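Local coordinates for plasmodesmata-located protein 8 (Arabidopsis thaliana, PDB 6GRF) that probably modulates cell-to-cell trafficking as a membrane protein whose ectodomain carries two DUF26 domains in tandem, at residues A[40-45]-A[64-69]; A[79-84]-A[103-108]. All blocks are in the same frame, centred on the assembly; numbering follows the deposited sequence.

Contact 1 of 2, residues A[40-45]-A[64-69]; sequences SDASFN and GLYQCR
The antiparallel pairing of edge strand 44-49 with strand 62-68, in the five-stranded sheet of the first Gnk2-homologous (DUF26) domain, starts where the loop 40-43 runs into Phe44. Ser43 O receives Cys68 N at 2.8 Å in an almost straight bond (175° at the hydrogen). Phe44 and Gln67 form a non-hydrogen-bonded pair, their CA atoms 4.5 Å apart, and Asn45 and Tyr66 the hydrogen-bonded pair that follows. The bonds of the Asn45-Tyr66 pair are longer than that from Cys68 N: Tyr66 N reaches Asn45 O at 3.3 Å, and the return bond from Asn45 N to Tyr66 O is weak.

Of the residues here Tyr66 has the largest share of the contact. Its CG sits between the backbone N and the carbonyl carbon (chi1 71°), which swings the ring back across the neighbouring strand. One ring face lies under Asn45 N, 3.6 Å above the plane and offset toward the rim, and CE2 meets Asn45 CB at 3.5 Å. At the ring edge the phenol OH donates to Ala42 O at 2.8 Å, coming from well above the carbonyl plane, and so ties the loop to the strand. Ser38 OG hydrogen-bonds both this hydroxyl and Asn45 ND2.

On the sheet face of Phe44 and Gln67, the Phe44 ring runs obliquely past the Gln67 side chain, ring and amide planes 14° apart. Phe44 CE1 touches Leu65 CB at 4.0 Å.

Strand 105-110 flanks strand 62-68 on its other side, with a backbone bond between Leu65 and Arg108. Tyr66 and Cys68 both pack on Ile81 of helix 74-91, and the Cys68-Cys77 disulfide joins the strand end to that helix.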
loop_
_atom_site.group_PDB
_atom_site.type_symbol
_atom_site.label_atom_id
_atom_site.label_comp_id
_atom_site.label_asym_id
_atom_site.label_seq_id
_atom_site.Cartn_x
_atom_site.Cartn_y
_atom_site.Cartn_z
ATOM N N SER A 40 -7.321 6.049 -15.487
ATOM C CA SER A 40 -7.900 7.302 -15.967
ATOM C C SER A 40 -9.084 7.741 -15.103
ATOM O O SER A 40 -9.221 8.926 -14.855
ATOM C CB SER A 40 -8.315 7.204 -17.409
ATOM O OG SER A 40 -7.540 6.234 -18.092
ATOM N N ASP A 41 -9.942 6.804 -14.670
ATOM C CA ASP A 41 -11.187 7.209 -13.991
ATOM C C ASP A 41 -11.550 6.299 -12.806
ATOM O O ASP A 41 -12.707 6.273 -12.387
ATOM C CB ASP A 41 -12.342 7.311 -14.992
ATOM C CG ASP A 41 -12.477 6.097 -15.886
ATOM O OD1 ASP A 41 -12.106 4.996 -15.431
ATOM O OD2 ASP A 41 -12.942 6.270 -17.036
ATOM N N ALA A 42 -10.574 5.610 -12.218
ATOM C CA ALA A 42 -10.796 4.975 -10.928
ATOM C C ALA A 42 -9.477 4.943 -10.154
ATOM O O ALA A 42 -8.410 4.677 -10.719
ATOM C CB ALA A 42 -11.385 3.595 -11.101
ATOM N N SER A 43 -9.581 5.244 -8.859
ATOM C CA SER A 43 -8.459 5.283 -7.938
ATOM C C SER A 43 -8.040 3.879 -7.481
ATOM O O SER A 43 -6.932 3.696 -7.004
ATOM C CB SER A 43 -8.813 6.147 -6.769
ATOM O OG SER A 43 -8.886 7.488 -7.205
ATOM N N PHE A 44 -8.953 2.915 -7.599
ATOM C CA PHE A 44 -8.716 1.527 -7.238
ATOM C C PHE A 44 -9.404 0.613 -8.256
ATOM O O PHE A 44 -10.497 0.896 -8.713
ATOM C CB PHE A 44 -9.262 1.213 -5.839
ATOM C CG PHE A 44 -9.484 -0.265 -5.629
ATOM C CD1 PHE A 44 -8.426 -1.101 -5.320
ATOM C CD2 PHE A 44 -10.727 -0.836 -5.843
ATOM C CE1 PHE A 44 -8.613 -2.471 -5.199
ATOM C CE2 PHE A 44 -10.911 -2.204 -5.705
ATOM C CZ PHE A 44 -9.852 -3.021 -5.391
ATOM N N ASN A 45 -8.751 -0.496 -8.602
ATOM C CA ASN A 45 -9.428 -1.557 -9.325
ATOM C C ASN A 45 -8.679 -2.877 -9.122
ATOM O O ASN A 45 -7.501 -2.917 -8.776
ATOM C CB ASN A 45 -9.633 -1.217 -10.801
ATOM C CG ASN A 45 -10.975 -1.688 -11.319
ATOM O OD1 ASN A 45 -11.623 -2.515 -10.695
ATOM N ND2 ASN A 45 -11.412 -1.176 -12.458
ATOM N N GLY A 64 -4.252 -9.148 -9.584
ATOM C CA GLY A 64 -3.611 -7.935 -9.148
ATOM C C GLY A 64 -4.595 -6.819 -8.889
ATOM O O GLY A 64 -5.780 -6.954 -9.173
ATOM N N LEU A 65 -4.064 -5.721 -8.330
ATOM C CA LEU A 65 -4.808 -4.507 -8.074
ATOM C C LEU A 65 -3.844 -3.317 -8.023
ATOM O O LEU A 65 -2.616 -3.477 -7.985
ATOM C CB LEU A 65 -5.604 -4.652 -6.769
ATOM C CG LEU A 65 -4.822 -5.041 -5.507
ATOM C CD1 LEU A 65 -3.915 -3.927 -5.010
ATOM C CD2 LEU A 65 -5.774 -5.450 -4.410
ATOM N N TYR A 66 -4.431 -2.119 -8.054
ATOM C CA TYR A 66 -3.740 -0.889 -7.768
ATOM C C TYR A 66 -4.633 -0.054 -6.848
ATOM O O TYR A 66 -5.847 -0.203 -6.831
ATOM C CB TYR A 66 -3.393 -0.128 -9.049
ATOM C CG TYR A 66 -4.589 0.470 -9.747
ATOM C CD1 TYR A 66 -4.975 1.781 -9.519
ATOM C CD2 TYR A 66 -5.350 -0.284 -10.627
ATOM C CE1 TYR A 66 -6.088 2.326 -10.139
ATOM C CE2 TYR A 66 -6.464 0.251 -11.260
ATOM C CZ TYR A 66 -6.838 1.560 -11.012
ATOM O OH TYR A 66 -7.938 2.083 -11.625
ATOM N N GLN A 67 -3.995 0.823 -6.070
ATOM C CA GLN A 67 -4.689 1.770 -5.199
ATOM C C GLN A 67 -3.896 3.077 -5.242
ATOM O O GLN A 67 -2.742 3.079 -4.843
ATOM C CB GLN A 67 -4.796 1.177 -3.790
ATOM C CG GLN A 67 -5.448 2.101 -2.777
ATOM C CD GLN A 67 -6.906 2.322 -3.103
ATOM O OE1 GLN A 67 -7.315 3.393 -3.554
ATOM N NE2 GLN A 67 -7.711 1.315 -2.860
ATOM N N CYS A 68 -4.502 4.143 -5.772
ATOM C CA CYS A 68 -3.940 5.484 -5.658
ATOM C C CYS A 68 -4.358 6.093 -4.316
ATOM O O CYS A 68 -5.347 5.682 -3.721
ATOM C CB CYS A 68 -4.403 6.401 -6.781
ATOM S SG CYS A 68 -3.786 5.888 -8.405
ATOM N N ARG A 69 -3.592 7.084 -3.858
ATOM C CA ARG A 69 -4.027 7.903 -2.745
ATOM C C ARG A 69 -5.389 8.502 -3.112
ATOM O O ARG A 69 -5.518 9.160 -4.128
ATOM C CB ARG A 69 -2.984 8.975 -2.421
ATOM C CG ARG A 69 -2.013 8.569 -1.324
ATOM C CD ARG A 69 -0.955 9.628 -1.052
ATOM N NE ARG A 69 -1.490 10.854 -0.485
ATOM C CZ ARG A 69 -1.564 11.113 0.821
ATOM N NH1 ARG A 69 -1.319 10.151 1.696
ATOM N NH2 ARG A 69 -1.871 12.328 1.253
#

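Contact 2 of 2, residues A[79-84]-A[103-108]; sequences KCIQTS and EGCFLR
A disulfide between Cys80 of helix 74-91 and Cys105, the first residue of strand 105-110, is the covalent part of this helix-on-sheet contact in the first DUF26 domain. The SG atoms of Cys80 and Cys105 are 2.1 Å apart and the bridge has a chi3 of -89°, close to the relaxed right angle. Cys80 extends its sulfur with SG anti to the backbone N (chi1 -170°), whereas Cys105 holds its own between the backbone N and the carbonyl carbon. Cys80 SG also lies 3.5 Å from Gly104 C, where the chain enters the strand.

Van der Waals contacts lie beside the bridge. Ile81 brings the end of its chain to the strand, CD1 meeting Cys105 CB at 3.9 Å. One turn beyond Cys80, Ser84 sets its CB 4.0 Å from Cys105 SG, and its hydroxyl faces Leu107: OG is 3.2 Å from Leu107 CB and equally close to CD2. The axes of the short helix and strand segments approach to 8.5 Å at an angle of 41°.

No polar bond joins the two segments; in the helix, Lys79 O accepts both Thr83 N and Thr83 OG1, from opposite faces of its carbonyl plane.

Helix and strand are thus held by a covalent link and close packing; the buried Ser84 OG, with no polar partner in the model, packs on the carbons of Leu107 and probably adds little to the hold.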
loop_
_atom_site.group_PDB
_atom_site.type_symbol
_atom_site.label_atom_id
_atom_site.label_comp_id
_atom_site.label_asym_id
_atom_site.label_seq_id
_atom_site.Cartn_x
_atom_site.Cartn_y
_atom_site.Cartn_z
ATOM N N LYS A 79 -0.668 9.318 -13.755
ATOM C CA LYS A 79 0.759 9.598 -13.852
ATOM C C LYS A 79 1.524 8.620 -12.949
ATOM O O LYS A 79 2.484 7.998 -13.375
ATOM C CB LYS A 79 1.053 11.049 -13.449
ATOM C CG LYS A 79 1.966 11.814 -14.397
ATOM C CD LYS A 79 1.215 12.671 -15.393
ATOM C CE LYS A 79 2.135 13.395 -16.349
ATOM N NZ LYS A 79 1.463 14.564 -16.956
ATOM N N CYS A 80 1.076 8.523 -11.689
ATOM C CA CYS A 80 1.698 7.691 -10.658
ATOM C C CYS A 80 1.673 6.216 -11.083
ATOM O O CYS A 80 2.632 5.490 -10.867
ATOM C CB CYS A 80 0.974 7.842 -9.322
ATOM S SG CYS A 80 1.836 7.086 -7.915
ATOM N N ILE A 81 0.541 5.780 -11.639
ATOM C CA ILE A 81 0.346 4.393 -12.024
ATOM C C ILE A 81 1.225 4.075 -13.247
ATOM O O ILE A 81 1.876 3.049 -13.264
ATOM C CB ILE A 81 -1.150 4.091 -12.244
ATOM C CG1 ILE A 81 -1.912 4.098 -10.916
ATOM C CG2 ILE A 81 -1.366 2.772 -12.982
ATOM C CD1 ILE A 81 -1.579 2.939 -9.997
ATOM N N GLN A 82 1.302 4.976 -14.227
ATOM C CA GLN A 82 2.185 4.766 -15.375
ATOM C C GLN A 82 3.626 4.606 -14.869
ATOM O O GLN A 82 4.336 3.704 -15.306
ATOM C CB GLN A 82 2.046 5.894 -16.402
ATOM C CG GLN A 82 2.908 5.724 -17.653
ATOM C CD GLN A 82 2.661 4.416 -18.370
ATOM O OE1 GLN A 82 3.391 3.443 -18.187
ATOM N NE2 GLN A 82 1.621 4.375 -19.187
ATOM N N THR A 83 4.039 5.467 -13.937
ATOM C CA THR A 83 5.396 5.429 -13.377
ATOM C C THR A 83 5.622 4.088 -12.663
ATOM O O THR A 83 6.708 3.491 -12.716
ATOM C CB THR A 83 5.631 6.620 -12.437
ATOM O OG1 THR A 83 5.315 7.816 -13.149
ATOM C CG2 THR A 83 7.052 6.690 -11.922
ATOM N N SER A 84 4.568 3.647 -11.988
ATOM C CA SER A 84 4.538 2.459 -11.179
ATOM C C SER A 84 4.704 1.194 -12.049
ATOM O O SER A 84 5.467 0.281 -11.724
ATOM C CB SER A 84 3.251 2.477 -10.390
ATOM O OG SER A 84 2.911 1.205 -9.915
ATOM N N GLU A 103 4.814 7.018 -3.119
ATOM C CA GLU A 103 4.083 7.916 -2.231
ATOM C C GLU A 103 2.602 7.984 -2.642
ATOM O O GLU A 103 1.719 7.965 -1.795
ATOM C CB GLU A 103 4.724 9.306 -2.219
ATOM C CG GLU A 103 3.999 10.309 -1.335
ATOM C CD GLU A 103 3.708 9.831 0.081
ATOM O OE1 GLU A 103 4.632 9.266 0.729
ATOM O OE2 GLU A 103 2.548 10.004 0.533
ATOM N N GLY A 104 2.339 8.041 -3.946
ATOM C CA GLY A 104 1.011 8.285 -4.473
ATOM C C GLY A 104 0.203 7.028 -4.776
ATOM O O GLY A 104 -0.996 7.117 -4.961
ATOM N N CYS A 105 0.842 5.861 -4.895
ATOM C CA CYS A 105 0.106 4.699 -5.410
ATOM C C CYS A 105 0.802 3.385 -5.066
ATOM O O CYS A 105 1.993 3.327 -4.782
ATOM C CB CYS A 105 -0.132 4.804 -6.913
ATOM S SG CYS A 105 1.376 5.033 -7.892
ATOM N N PHE A 106 -0.015 2.331 -5.083
ATOM C CA PHE A 106 0.378 0.993 -4.780
ATOM C C PHE A 106 -0.067 0.096 -5.938
ATOM O O PHE A 106 -1.181 0.250 -6.428
ATOM C CB PHE A 106 -0.242 0.575 -3.450
ATOM C CG PHE A 106 -0.039 -0.869 -3.077
ATOM C CD1 PHE A 106 1.204 -1.328 -2.673
ATOM C CD2 PHE A 106 -1.102 -1.759 -3.090
ATOM C CE1 PHE A 106 1.385 -2.650 -2.301
ATOM C CE2 PHE A 106 -0.920 -3.077 -2.708
ATOM C CZ PHE A 106 0.322 -3.522 -2.322
ATOM N N LEU A 107 0.831 -0.795 -6.370
ATOM C CA LEU A 107 0.562 -1.750 -7.443
ATOM C C LEU A 107 0.994 -3.141 -6.987
ATOM O O LEU A 107 2.072 -3.294 -6.445
ATOM C CB LEU A 107 1.356 -1.307 -8.669
ATOM C CG LEU A 107 1.214 -2.192 -9.899
ATOM C CD1 LEU A 107 -0.223 -2.187 -10.406
ATOM C CD2 LEU A 107 2.162 -1.730 -10.980
ATOM N N ARG A 108 0.158 -4.151 -7.247
ATOM C CA ARG A 108 0.442 -5.518 -6.810
ATOM C C ARG A 108 -0.116 -6.524 -7.823
ATOM O O ARG A 108 -1.221 -6.369 -8.321
ATOM C CB ARG A 108 -0.193 -5.786 -5.445
ATOM C CG ARG A 108 0.157 -7.135 -4.840
ATOM C CD ARG A 108 -0.487 -7.347 -3.481
ATOM N NE ARG A 108 -0.168 -8.655 -2.926
ATOM C CZ ARG A 108 -0.783 -9.210 -1.881
ATOM N NH1 ARG A 108 -1.622 -8.506 -1.137
ATOM N NH2 ARG A 108 -0.567 -10.485 -1.594
#

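How the contacts relate
Both contacts belong to the first Gnk2-homologous domain and meet through neighbouring strands 62-68 and 105-110, their centres about 9 Å apart. Contact 1 lies toward the sheet's outer edge and is partly buried; contact 2 is wholly buried between the sheet and helix 74-91. Their chemistry follows: backbone bonds fasten the edge strand and a tyrosine hydroxyl the loop before it, whereas a disulfide and close packing fasten the helix. Between them run two probable hydrogen bonds, each 2.8 Å long: Gln67 O with Phe106 N joins the strands, and Arg69 N with Gly104 O carries the pairing just past their ends. Ile81 touches strand residues of both contacts.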